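Local coordinates for protein carbohydrate deacetylase Agd3 (Neosartorya fumigata, PDB 6NWZ) that removes acetyl groups from the exopolysaccharide galactosaminogalactan and is required for biofilm formation by Aspergillus fumigatus, at residues A[38-42]-A[217-221]; A[115-121]-A[210-216]; A[144-148]-A[228-232]; A[150-154]-A[182-186]. All coordinates share one frame; numbering follows the deposited sequence.

In the fold
All four contacts fall within the CBM87 region of the chain, their centres 10 to 21 Å apart. Along the chain, contact 4 is nested inside the loops closed by the other three, and contact 2 inside that of contact 1, while contact 3 alternates with contacts 1 and 2. Strand 209-214 of contact 2, loop 217-221 of contact 1 and helix 224-237 of contact 3 follow one another, so a single run of chain meets three separate partners. Met-212 of contact 2 packs on Ile-185 and Phe-153 of contact 4, and strands 144-147 and 182-188 are neighbours in their sheet. Together they build one continuous packed unit, probably a carbohydrate-binding module as the family name implies.

Contact 1 (A[38-42]-A[217-221]); sequences SSATS and GFATD
Ser-39 and Thr-220 carry the close part of this contact, their CA atoms 5.2 Å apart. Ser-39 is buried: its CB lies 3.9 Å from CB of Phe-218, and its OG gives a weak bond, 3.3 Å, to Phe-218 O. The methyl CG2 of Thr-220 lies against the helix backbone, 3.4 Å from Ser-39 O. Phe-218 takes part through CB and its carbonyl alone, because its ring turns off to meet Phe-119 and Phe-214. The arrangement joins helix 34-47 to the loop that links strand 209-214 with helix 224-237 in the CBM87 region, while the other side of helix 34-47 rests on strands 22-31 and 51-55. One turn on, the packing gives way to a short chain of two hydroxyl hydrogen bonds between partly exposed residues. Ser-42 OG accepts from Thr-220 OG1 at 2.8 Å and donates to Ser-38 O at 3.0 Å. A chi1 of 63° sets Ser-42 OG between its backbone N and carbonyl carbon, which lets it reach back to Ser-38 O; that carbonyl also receives Ser-42 N. Beyond Thr-220 the chain runs out to Asp-221, which is exposed to solvent.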
loop_
_atom_site.group_PDB
_atom_site.type_symbol
_atom_site.label_atom_id
_atom_site.label_comp_id
_atom_site.label_asym_id
_atom_site.label_seq_id
_atom_site.Cartn_x
_atom_site.Cartn_y
_atom_site.Cartn_z
ATOM N N SER A 38 4.746 -17.694 -1.218
ATOM C CA SER A 38 4.085 -16.396 -1.168
ATOM C C SER A 38 4.805 -15.427 -0.236
ATOM O O SER A 38 4.774 -14.213 -0.468
ATOM C CB SER A 38 2.632 -16.567 -0.736
ATOM O OG SER A 38 2.550 -17.272 0.489
ATOM N N SER A 39 5.450 -15.934 0.817
ATOM C CA SER A 39 6.197 -15.057 1.712
ATOM C C SER A 39 7.453 -14.500 1.062
ATOM O O SER A 39 8.047 -13.563 1.609
ATOM C CB SER A 39 6.557 -15.794 3.002
ATOM O OG SER A 39 5.393 -16.086 3.760
ATOM N N ALA A 40 7.864 -15.044 -0.085
ATOM C CA ALA A 40 8.962 -14.493 -0.866
ATOM C C ALA A 40 8.512 -13.775 -2.128
ATOM O O ALA A 40 9.143 -12.791 -2.523
ATOM C CB ALA A 40 9.948 -15.598 -1.259
ATOM N N THR A 41 7.435 -14.237 -2.767
ATOM C CA THR A 41 7.001 -13.639 -4.025
ATOM C C THR A 41 6.200 -12.361 -3.811
ATOM O O THR A 41 6.187 -11.492 -4.692
ATOM C CB THR A 41 6.173 -14.645 -4.827
ATOM O OG1 THR A 41 5.049 -15.068 -4.046
ATOM C CG2 THR A 41 7.013 -15.861 -5.183
ATOM N N SER A 42 5.531 -12.226 -2.662
ATOM C CA SER A 42 4.749 -11.023 -2.399
ATOM C C SER A 42 5.634 -9.781 -2.381
ATOM O O SER A 42 5.251 -8.728 -2.907
ATOM C CB SER A 42 3.991 -11.164 -1.077
ATOM O OG SER A 42 4.876 -11.283 0.025
ATOM N N GLY A 217 10.764 -17.409 10.930
ATOM C CA GLY A 217 9.782 -17.643 9.888
ATOM C C GLY A 217 9.250 -16.347 9.300
ATOM O O GLY A 217 9.281 -15.289 9.927
ATOM N N PHE A 218 8.757 -16.441 8.068
ATOM C CA PHE A 218 8.152 -15.318 7.367
ATOM C C PHE A 218 6.672 -15.583 7.110
ATOM O O PHE A 218 6.263 -16.724 6.874
ATOM C CB PHE A 218 8.874 -15.047 6.046
ATOM C CG PHE A 218 10.064 -14.147 6.185
ATOM C CD1 PHE A 218 11.197 -14.570 6.855
ATOM C CD2 PHE A 218 10.050 -12.879 5.635
ATOM C CE1 PHE A 218 12.296 -13.736 6.977
ATOM C CE2 PHE A 218 11.144 -12.042 5.752
ATOM C CZ PHE A 218 12.268 -12.471 6.423
ATOM N N ALA A 219 5.866 -14.518 7.160
ATOM C CA ALA A 219 4.426 -14.618 6.940
ATOM C C ALA A 219 3.940 -13.234 6.513
ATOM O O ALA A 219 3.359 -12.475 7.290
ATOM C CB ALA A 219 3.694 -15.110 8.187
ATOM N N THR A 220 4.212 -12.896 5.251
ATOM C CA THR A 220 3.833 -11.592 4.721
ATOM C C THR A 220 2.322 -11.401 4.653
ATOM O O THR A 220 1.872 -10.269 4.449
ATOM C CB THR A 220 4.444 -11.393 3.333
ATOM O OG1 THR A 220 3.912 -12.373 2.428
ATOM C CG2 THR A 220 5.963 -11.535 3.397
ATOM N N ASP A 221 1.534 -12.465 4.823
ATOM C CA ASP A 221 0.082 -12.330 4.739
ATOM C C ASP A 221 -0.491 -11.602 5.952
ATOM O O ASP A 221 -1.442 -10.825 5.818
ATOM C CB ASP A 221 -0.573 -13.707 4.582
ATOM C CG ASP A 221 0.097 -14.780 5.427
ATOM O OD1 ASP A 221 1.345 -14.806 5.489
ATOM O OD2 ASP A 221 -0.623 -15.604 6.026
#

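Contact 2 (A[115-121]-A[210-216]); sequences RMVQFDV and EQMAFFI. With ZN (zinc ion), chain J.
Glu-210 and Arg-115 meet near one end of two parallel strands, where a salt bridge joins Arg-115 NE to Glu-210 OE2 at 2.9 Å. The bond is nearly straight and lies in the guanidinium plane, but it reaches OE2 from above the carboxylate plane. The other oxygen, OE1, binds the zinc ion at 2.4 Å, a site completed within the chain by Leu-684 O, so the two oxygens have different partners. Arg-115 is held further by Trp-236, through a bond from NH1 to its carbonyl and a cation-pi contact. Gln-211 runs beside Met-116, extended from its backbone, and its OE1 accepts from Gln-118 NE2 at 3.0 Å; the two amide planes stand 82° apart. Its NE2 is taken by Asn-204 and Lys-126. On the opposite face of the sheet Phe-214 packs CB against CB of Phe-119, 3.7 Å apart, while its backbone N bonds to Gln-118 O at 2.7 Å. Met-212 bonds to both Met-116 and Gln-118 through the backbone. The pair lies between strands 76-80 and 198-206, with helix 99-112 over the Met-116 and Gln-118 side and helix 224-237 over the Val-117 and Met-212 side.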
loop_
_atom_site.group_PDB
_atom_site.type_symbol
_atom_site.label_atom_id
_atom_site.label_comp_id
_atom_site.label_asym_id
_atom_site.label_seq_id
_atom_site.Cartn_x
_atom_site.Cartn_y
_atom_site.Cartn_z
ATOM N N ARG A 115 23.773 -14.172 -5.573
ATOM C CA ARG A 115 23.526 -14.326 -4.149
ATOM C C ARG A 115 22.308 -15.210 -3.900
ATOM O O ARG A 115 21.461 -15.409 -4.775
ATOM C CB ARG A 115 23.333 -12.958 -3.495
ATOM C CG ARG A 115 24.604 -12.121 -3.464
ATOM C CD ARG A 115 24.335 -10.702 -2.996
ATOM N NE ARG A 115 25.573 -9.974 -2.736
ATOM C CZ ARG A 115 25.624 -8.718 -2.305
ATOM N NH1 ARG A 115 24.506 -8.040 -2.091
ATOM N NH2 ARG A 115 26.795 -8.139 -2.088
ATOM N N MET A 116 22.236 -15.748 -2.682
ATOM C CA MET A 116 21.134 -16.599 -2.255
ATOM C C MET A 116 20.607 -16.128 -0.907
ATOM O O MET A 116 21.382 -15.743 -0.026
ATOM C CB MET A 116 21.562 -18.068 -2.156
ATOM C CG MET A 116 20.524 -18.978 -1.524
ATOM S SD MET A 116 21.054 -20.696 -1.435
ATOM C CE MET A 116 21.137 -21.114 -3.175
ATOM N N VAL A 117 19.287 -16.163 -0.753
ATOM C CA VAL A 117 18.620 -15.808 0.492
ATOM C C VAL A 117 17.876 -17.034 1.000
ATOM O O VAL A 117 17.179 -17.706 0.232
ATOM C CB VAL A 117 17.657 -14.623 0.300
ATOM C CG1 VAL A 117 16.801 -14.422 1.541
ATOM C CG2 VAL A 117 18.437 -13.359 -0.031
ATOM N N GLN A 118 18.031 -17.330 2.289
ATOM C CA GLN A 118 17.307 -18.417 2.937
ATOM C C GLN A 118 16.653 -17.887 4.204
ATOM O O GLN A 118 17.334 -17.324 5.066
ATOM C CB GLN A 118 18.234 -19.584 3.270
ATOM C CG GLN A 118 18.902 -20.200 2.067
ATOM C CD GLN A 118 19.165 -21.674 2.260
ATOM O OE1 GLN A 118 18.300 -22.411 2.737
ATOM N NE2 GLN A 118 20.361 -22.113 1.898
ATOM N N PHE A 119 15.341 -18.067 4.317
ATOM C CA PHE A 119 14.622 -17.677 5.516
ATOM C C PHE A 119 13.781 -18.845 6.009
ATOM O O PHE A 119 13.466 -19.775 5.261
ATOM C CB PHE A 119 13.748 -16.424 5.292
ATOM C CG PHE A 119 12.662 -16.586 4.253
ATOM C CD1 PHE A 119 11.464 -17.223 4.561
ATOM C CD2 PHE A 119 12.819 -16.051 2.983
ATOM C CE1 PHE A 119 10.459 -17.354 3.608
ATOM C CE2 PHE A 119 11.817 -16.175 2.027
ATOM C CZ PHE A 119 10.635 -16.828 2.341
ATOM N N ASP A 120 13.426 -18.777 7.294
ATOM C CA ASP A 120 12.726 -19.857 7.990
ATOM C C ASP A 120 13.589 -21.117 8.043
ATOM O O ASP A 120 13.110 -22.233 7.840
ATOM C CB ASP A 120 11.363 -20.142 7.351
ATOM C CG ASP A 120 10.466 -20.983 8.237
ATOM O OD1 ASP A 120 10.756 -21.094 9.448
ATOM O OD2 ASP A 120 9.475 -21.541 7.719
ATOM N N VAL A 121 14.879 -20.936 8.328
ATOM C CA VAL A 121 15.821 -22.042 8.432
ATOM C C VAL A 121 16.347 -22.123 9.859
ATOM O O VAL A 121 16.432 -21.121 10.578
ATOM C CB VAL A 121 16.987 -21.911 7.424
ATOM C CG1 VAL A 121 16.461 -21.939 5.998
ATOM C CG2 VAL A 121 17.787 -20.642 7.681
ATOM N N GLU A 210 28.022 -16.109 -1.508
ATOM C CA GLU A 210 27.398 -15.166 -0.588
ATOM C C GLU A 210 25.962 -15.585 -0.316
ATOM O O GLU A 210 25.217 -15.917 -1.245
ATOM C CB GLU A 210 27.434 -13.747 -1.149
ATOM C CG GLU A 210 28.792 -13.327 -1.668
ATOM C CD GLU A 210 28.847 -11.856 -2.005
ATOM O OE1 GLU A 210 29.603 -11.125 -1.334
ATOM O OE2 GLU A 210 28.123 -11.428 -2.929
ATOM N N GLN A 211 25.577 -15.553 0.956
ATOM C CA GLN A 211 24.287 -16.066 1.387
ATOM C C GLN A 211 23.779 -15.215 2.540
ATOM O O GLN A 211 24.564 -14.786 3.390
ATOM C CB GLN A 211 24.404 -17.535 1.813
ATOM C CG GLN A 211 23.114 -18.170 2.304
ATOM C CD GLN A 211 23.298 -19.627 2.677
ATOM O OE1 GLN A 211 22.885 -20.525 1.943
ATOM N NE2 GLN A 211 23.928 -19.871 3.823
ATOM N N MET A 212 22.473 -14.964 2.557
ATOM C CA MET A 212 21.813 -14.280 3.664
ATOM C C MET A 212 20.786 -15.235 4.259
ATOM O O MET A 212 19.913 -15.736 3.541
ATOM C CB MET A 212 21.159 -12.972 3.201
ATOM C CG MET A 212 20.318 -12.289 4.275
ATOM S SD MET A 212 19.650 -10.673 3.816
ATOM C CE MET A 212 21.119 -9.654 3.834
ATOM N N ALA A 213 20.901 -15.496 5.562
ATOM C CA ALA A 213 20.092 -16.499 6.245
ATOM C C ALA A 213 19.319 -15.860 7.388
ATOM O O ALA A 213 19.901 -15.160 8.223
ATOM C CB ALA A 213 20.961 -17.643 6.780
ATOM N N PHE A 214 18.014 -16.124 7.434
ATOM C CA PHE A 214 17.128 -15.616 8.474
ATOM C C PHE A 214 16.670 -16.777 9.349
ATOM O O PHE A 214 16.014 -17.706 8.862
ATOM C CB PHE A 214 15.922 -14.899 7.866
ATOM C CG PHE A 214 16.217 -13.503 7.378
ATOM C CD1 PHE A 214 16.721 -13.290 6.108
ATOM C CD2 PHE A 214 15.969 -12.403 8.187
ATOM C CE1 PHE A 214 16.984 -12.011 5.655
ATOM C CE2 PHE A 214 16.231 -11.121 7.741
ATOM C CZ PHE A 214 16.740 -10.924 6.473
ATOM N N PHE A 215 17.007 -16.721 10.636
ATOM C CA PHE A 215 16.604 -17.733 11.612
ATOM C C PHE A 215 15.221 -17.461 12.190
ATOM O O PHE A 215 14.991 -17.641 13.391
ATOM C CB PHE A 215 17.648 -17.813 12.721
ATOM C CG PHE A 215 19.045 -18.060 12.224
ATOM C CD1 PHE A 215 19.291 -19.016 11.251
ATOM C CD2 PHE A 215 20.111 -17.326 12.722
ATOM C CE1 PHE A 215 20.580 -19.242 10.788
ATOM C CE2 PHE A 215 21.402 -17.546 12.263
ATOM C CZ PHE A 215 21.634 -18.505 11.295
ATOM N N ILE A 216 14.281 -17.020 11.355
ATOM C CA ILE A 216 12.923 -16.715 11.786
ATOM C C ILE A 216 11.991 -16.997 10.616
ATOM O O ILE A 216 12.380 -16.875 9.451
ATOM C CB ILE A 216 12.802 -15.252 12.282
ATOM C CG1 ILE A 216 11.381 -14.950 12.757
ATOM C CG2 ILE A 216 13.230 -14.264 11.198
ATOM C CD1 ILE A 216 11.232 -13.581 13.369
HETATM ZN ZN ZN J . 30.714 -9.723 -2.906
#

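Contact 3 (A[144-148]-A[228-232]); sequences LLSFT and YLQHA
The rings of Phe-147 and Tyr-228 pass each other in opposite directions, with their planes 55° apart and their centroids 5.9 Å apart. What lies at the edge of the Phe-147 ring, near its plane, is Tyr-228 CE2, which is 3.9 Å from Phe-147 CE2. Two aliphatic groups come to the far end of the same ring at a slant: CB of Ala-232 approaches CZ, and CD2 of Leu-229 lies 3.8 Å from CE2. The ring is thus met by three residues within one turn of the helix, Tyr-228, Leu-229 and Ala-232. Next to it, Leu-145 and Leu-229 reach toward each other tip to tip, CD2 to CD1 at 3.8 Å. Both branches of Leu-229 are used: CD1 meets Leu-145 and CD2 mainly Phe-147, since a chi1 of -61° turns the fork of the side chain toward the strand.

Here helix 224-237 lies on strand 144-147 of the CBM87 region. The segment axes come within 10.7 Å and their directions differ by 28°. Ala-186 and Val-164 touch the same side chains and carry the packing on to the adjoining strands. The closest pairs are all carbon on carbon, and all five touching residues are buried, so the strand and helix are held by apolar burial and shape, without any directional bond between the two segments.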
loop_
_atom_site.group_PDB
_atom_site.type_symbol
_atom_site.label_atom_id
_atom_site.label_comp_id
_atom_site.label_asym_id
_atom_site.label_seq_id
_atom_site.Cartn_x
_atom_site.Cartn_y
_atom_site.Cartn_z
ATOM N N LEU A 144 11.843 -8.970 21.051
ATOM C CA LEU A 144 12.103 -7.880 20.127
ATOM C C LEU A 144 13.252 -8.228 19.193
ATOM O O LEU A 144 14.223 -8.879 19.590
ATOM C CB LEU A 144 12.408 -6.596 20.892
ATOM C CG LEU A 144 11.209 -6.089 21.695
ATOM C CD1 LEU A 144 11.489 -4.709 22.234
ATOM C CD2 LEU A 144 9.952 -6.090 20.837
ATOM N N LEU A 145 13.126 -7.793 17.943
ATOM C CA LEU A 145 14.098 -8.052 16.891
ATOM C C LEU A 145 14.494 -6.730 16.253
ATOM O O LEU A 145 13.659 -5.834 16.105
ATOM C CB LEU A 145 13.516 -9.004 15.835
ATOM C CG LEU A 145 14.118 -9.056 14.429
ATOM C CD1 LEU A 145 15.509 -9.624 14.473
ATOM C CD2 LEU A 145 13.249 -9.891 13.521
ATOM N N SER A 146 15.766 -6.604 15.882
ATOM C CA SER A 146 16.233 -5.371 15.266
ATOM C C SER A 146 17.458 -5.656 14.412
ATOM O O SER A 146 18.256 -6.541 14.728
ATOM C CB SER A 146 16.579 -4.318 16.317
ATOM O OG SER A 146 17.772 -4.685 16.980
ATOM N N PHE A 147 17.599 -4.885 13.334
ATOM C CA PHE A 147 18.819 -4.924 12.539
ATOM C C PHE A 147 19.946 -4.224 13.282
ATOM O O PHE A 147 19.779 -3.100 13.767
ATOM C CB PHE A 147 18.603 -4.261 11.178
ATOM C CG PHE A 147 17.830 -5.107 10.211
ATOM C CD1 PHE A 147 18.391 -6.256 9.678
ATOM C CD2 PHE A 147 16.546 -4.755 9.837
ATOM C CE1 PHE A 147 17.680 -7.041 8.793
ATOM C CE2 PHE A 147 15.831 -5.533 8.953
ATOM C CZ PHE A 147 16.398 -6.678 8.432
ATOM N N THR A 148 21.096 -4.889 13.378
ATOM C CA THR A 148 22.262 -4.307 14.020
ATOM C C THR A 148 23.309 -3.831 13.025
ATOM O O THR A 148 24.227 -3.101 13.414
ATOM C CB THR A 148 22.893 -5.314 14.983
ATOM O OG1 THR A 148 23.221 -6.514 14.274
ATOM C CG2 THR A 148 21.919 -5.640 16.097
ATOM N N TYR A 228 8.434 -5.887 6.951
ATOM C CA TYR A 228 9.558 -5.001 7.233
ATOM C C TYR A 228 10.884 -5.665 6.885
ATOM O O TYR A 228 11.748 -5.053 6.247
ATOM C CB TYR A 228 9.546 -4.592 8.705
ATOM C CG TYR A 228 10.770 -3.823 9.164
ATOM C CD1 TYR A 228 11.016 -2.538 8.704
ATOM C CD2 TYR A 228 11.665 -4.370 10.081
ATOM C CE1 TYR A 228 12.120 -1.822 9.127
ATOM C CE2 TYR A 228 12.778 -3.658 10.511
ATOM C CZ TYR A 228 12.998 -2.381 10.028
ATOM O OH TYR A 228 14.093 -1.647 10.437
ATOM N N LEU A 229 11.055 -6.920 7.302
ATOM C CA LEU A 229 12.327 -7.603 7.105
ATOM C C LEU A 229 12.623 -7.836 5.631
ATOM O O LEU A 229 13.790 -7.820 5.227
ATOM C CB LEU A 229 12.326 -8.933 7.858
ATOM C CG LEU A 229 12.156 -8.878 9.378
ATOM C CD1 LEU A 229 12.154 -10.282 9.954
ATOM C CD2 LEU A 229 13.249 -8.039 10.028
ATOM N N GLN A 230 11.588 -8.045 4.813
ATOM C CA GLN A 230 11.813 -8.500 3.445
ATOM C C GLN A 230 12.599 -7.484 2.628
ATOM O O GLN A 230 13.264 -7.855 1.655
ATOM C CB GLN A 230 10.481 -8.808 2.770
ATOM C CG GLN A 230 9.572 -7.609 2.628
ATOM C CD GLN A 230 8.252 -7.965 1.983
ATOM O OE1 GLN A 230 8.061 -9.087 1.509
ATOM N NE2 GLN A 230 7.326 -7.011 1.967
ATOM N N HIS A 231 12.550 -6.207 3.012
ATOM C CA HIS A 231 13.288 -5.186 2.281
ATOM C C HIS A 231 14.794 -5.329 2.455
ATOM O O HIS A 231 15.558 -4.819 1.628
ATOM C CB HIS A 231 12.822 -3.800 2.722
ATOM C CG HIS A 231 11.364 -3.565 2.493
ATOM N ND1 HIS A 231 10.832 -3.373 1.235
ATOM C CD2 HIS A 231 10.322 -3.507 3.355
ATOM C CE1 HIS A 231 9.526 -3.197 1.335
ATOM N NE2 HIS A 231 9.191 -3.274 2.610
ATOM N N ALA A 232 15.238 -6.020 3.503
ATOM C CA ALA A 232 16.665 -6.266 3.660
ATOM C C ALA A 232 17.158 -7.291 2.645
ATOM O O ALA A 232 18.122 -7.039 1.915
ATOM C CB ALA A 232 16.962 -6.719 5.088
#

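Contact 4 (A[150-154]-A[182-186]); sequences TSDFP and TKEIA
Lys-183 reaches across to Asp-152, and its chain can be followed outward. From CB, the first torsion sets CG between the backbone N and carbonyl carbon (chi1 70°), which aims the chain at the turn. CD already lies 3.6 Å from Asp-152 OD2; the bend at chi3 (-69°) then brings CE to 3.3 Å from that oxygen, and NZ closes the approach with a salt bridge to it of 2.7 Å. The ammonium group arrives on the syn side of OD2, where the other carboxylate oxygen lies. A second salt bridge, to Asp-149 OD2, means that NZ is shared by two aspartates, an arrangement likely to favour its positive charge. Asp-149 also accepts from Ser-151 OG, through its other oxygen.

Asp-152 sits in a type I beta turn from Thr-150 to Phe-153, closed by Phe-153 N bonding to Thr-150 O at 3.2 Å. The turn lies in the loop after strand 144-147, and strand 182-188, from which Lys-183 and Ile-185 point toward it, is the antiparallel neighbour of that strand in the CBM87 region.

Inward from the charges the contact turns apolar. Ile-185 presents CD1 to Phe-153, 3.9 Å from CE1, the methyl coming at a slant to the ring. Thr-150 O sits over one face of the same ring, toward its rim. Phe-153 also packs against Ala-232, Thr-235 and Trp-236 of helix 224-237.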
loop_
_atom_site.group_PDB
_atom_site.type_symbol
_atom_site.label_atom_id
_atom_site.label_comp_id
_atom_site.label_asym_id
_atom_site.label_seq_id
_atom_site.Cartn_x
_atom_site.Cartn_y
_atom_site.Cartn_z
ATOM N N THR A 150 23.212 -2.652 8.803
ATOM C CA THR A 150 22.573 -2.521 7.503
ATOM C C THR A 150 23.553 -2.104 6.416
ATOM O O THR A 150 23.123 -1.711 5.327
ATOM C CB THR A 150 21.418 -1.519 7.578
ATOM O OG1 THR A 150 21.920 -0.233 7.967
ATOM C CG2 THR A 150 20.395 -1.978 8.594
ATOM N N SER A 151 24.860 -2.186 6.684
ATOM C CA SER A 151 25.867 -1.712 5.742
ATOM C C SER A 151 25.978 -2.578 4.493
ATOM O O SER A 151 26.596 -2.142 3.518
ATOM C CB SER A 151 27.228 -1.637 6.430
ATOM O OG SER A 151 27.654 -2.926 6.836
ATOM N N ASP A 152 25.410 -3.782 4.492
ATOM C CA ASP A 152 25.448 -4.632 3.311
ATOM C C ASP A 152 24.307 -4.350 2.342
ATOM O O ASP A 152 24.343 -4.836 1.205
ATOM C CB ASP A 152 25.426 -6.108 3.718
ATOM C CG ASP A 152 26.663 -6.517 4.503
ATOM O OD1 ASP A 152 27.689 -6.840 3.870
ATOM O OD2 ASP A 152 26.614 -6.508 5.752
ATOM N N PHE A 153 23.305 -3.577 2.757
ATOM C CA PHE A 153 22.180 -3.207 1.899
ATOM C C PHE A 153 21.767 -1.780 2.232
ATOM O O PHE A 153 20.655 -1.528 2.717
ATOM C CB PHE A 153 21.019 -4.189 2.073
ATOM C CG PHE A 153 20.821 -4.656 3.491
ATOM C CD1 PHE A 153 21.489 -5.778 3.967
ATOM C CD2 PHE A 153 19.964 -3.981 4.345
ATOM C CE1 PHE A 153 21.309 -6.212 5.271
ATOM C CE2 PHE A 153 19.780 -4.410 5.652
ATOM C CZ PHE A 153 20.452 -5.527 6.115
ATOM N N PRO A 154 22.645 -0.808 1.968
ATOM C CA PRO A 154 22.365 0.563 2.421
ATOM C C PRO A 154 21.219 1.235 1.682
ATOM O O PRO A 154 20.556 2.107 2.259
ATOM C CB PRO A 154 23.696 1.288 2.182
ATOM C CG PRO A 154 24.354 0.514 1.088
ATOM C CD PRO A 154 23.949 -0.915 1.289
ATOM N N THR A 182 31.069 -15.500 8.620
ATOM C CA THR A 182 29.680 -15.208 8.944
ATOM C C THR A 182 29.623 -13.976 9.833
ATOM O O THR A 182 30.286 -13.929 10.873
ATOM C CB THR A 182 29.020 -16.400 9.653
ATOM O OG1 THR A 182 29.091 -17.565 8.818
ATOM C CG2 THR A 182 27.567 -16.096 9.978
ATOM N N LYS A 183 28.831 -12.986 9.422
ATOM C CA LYS A 183 28.580 -11.784 10.204
ATOM C C LYS A 183 27.109 -11.724 10.595
ATOM O O LYS A 183 26.247 -12.321 9.946
ATOM C CB LYS A 183 28.952 -10.514 9.428
ATOM C CG LYS A 183 28.025 -10.223 8.262
ATOM C CD LYS A 183 28.476 -9.005 7.486
ATOM C CE LYS A 183 28.305 -7.737 8.293
ATOM N NZ LYS A 183 28.639 -6.546 7.468
ATOM N N GLU A 184 26.830 -10.983 11.664
ATOM C CA GLU A 184 25.476 -10.807 12.170
ATOM C C GLU A 184 24.900 -9.491 11.657
ATOM O O GLU A 184 25.565 -8.453 11.722
ATOM C CB GLU A 184 25.470 -10.834 13.699
ATOM C CG GLU A 184 24.229 -10.221 14.328
ATOM C CD GLU A 184 24.232 -10.301 15.845
ATOM O OE1 GLU A 184 24.293 -11.424 16.395
ATOM O OE2 GLU A 184 24.170 -9.234 16.489
ATOM N N ILE A 185 23.673 -9.541 11.139
ATOM C CA ILE A 185 22.976 -8.339 10.699
ATOM C C ILE A 185 21.718 -8.053 11.507
ATOM O O ILE A 185 21.227 -6.911 11.474
ATOM C CB ILE A 185 22.630 -8.401 9.193
ATOM C CG1 ILE A 185 21.575 -9.475 8.929
ATOM C CG2 ILE A 185 23.869 -8.662 8.354
ATOM C CD1 ILE A 185 20.994 -9.424 7.535
ATOM N N ALA A 186 21.165 -9.034 12.220
ATOM C CA ALA A 186 19.991 -8.834 13.057
ATOM C C ALA A 186 20.183 -9.583 14.367
ATOM O O ALA A 186 20.955 -10.543 14.452
ATOM C CB ALA A 186 18.705 -9.301 12.363
#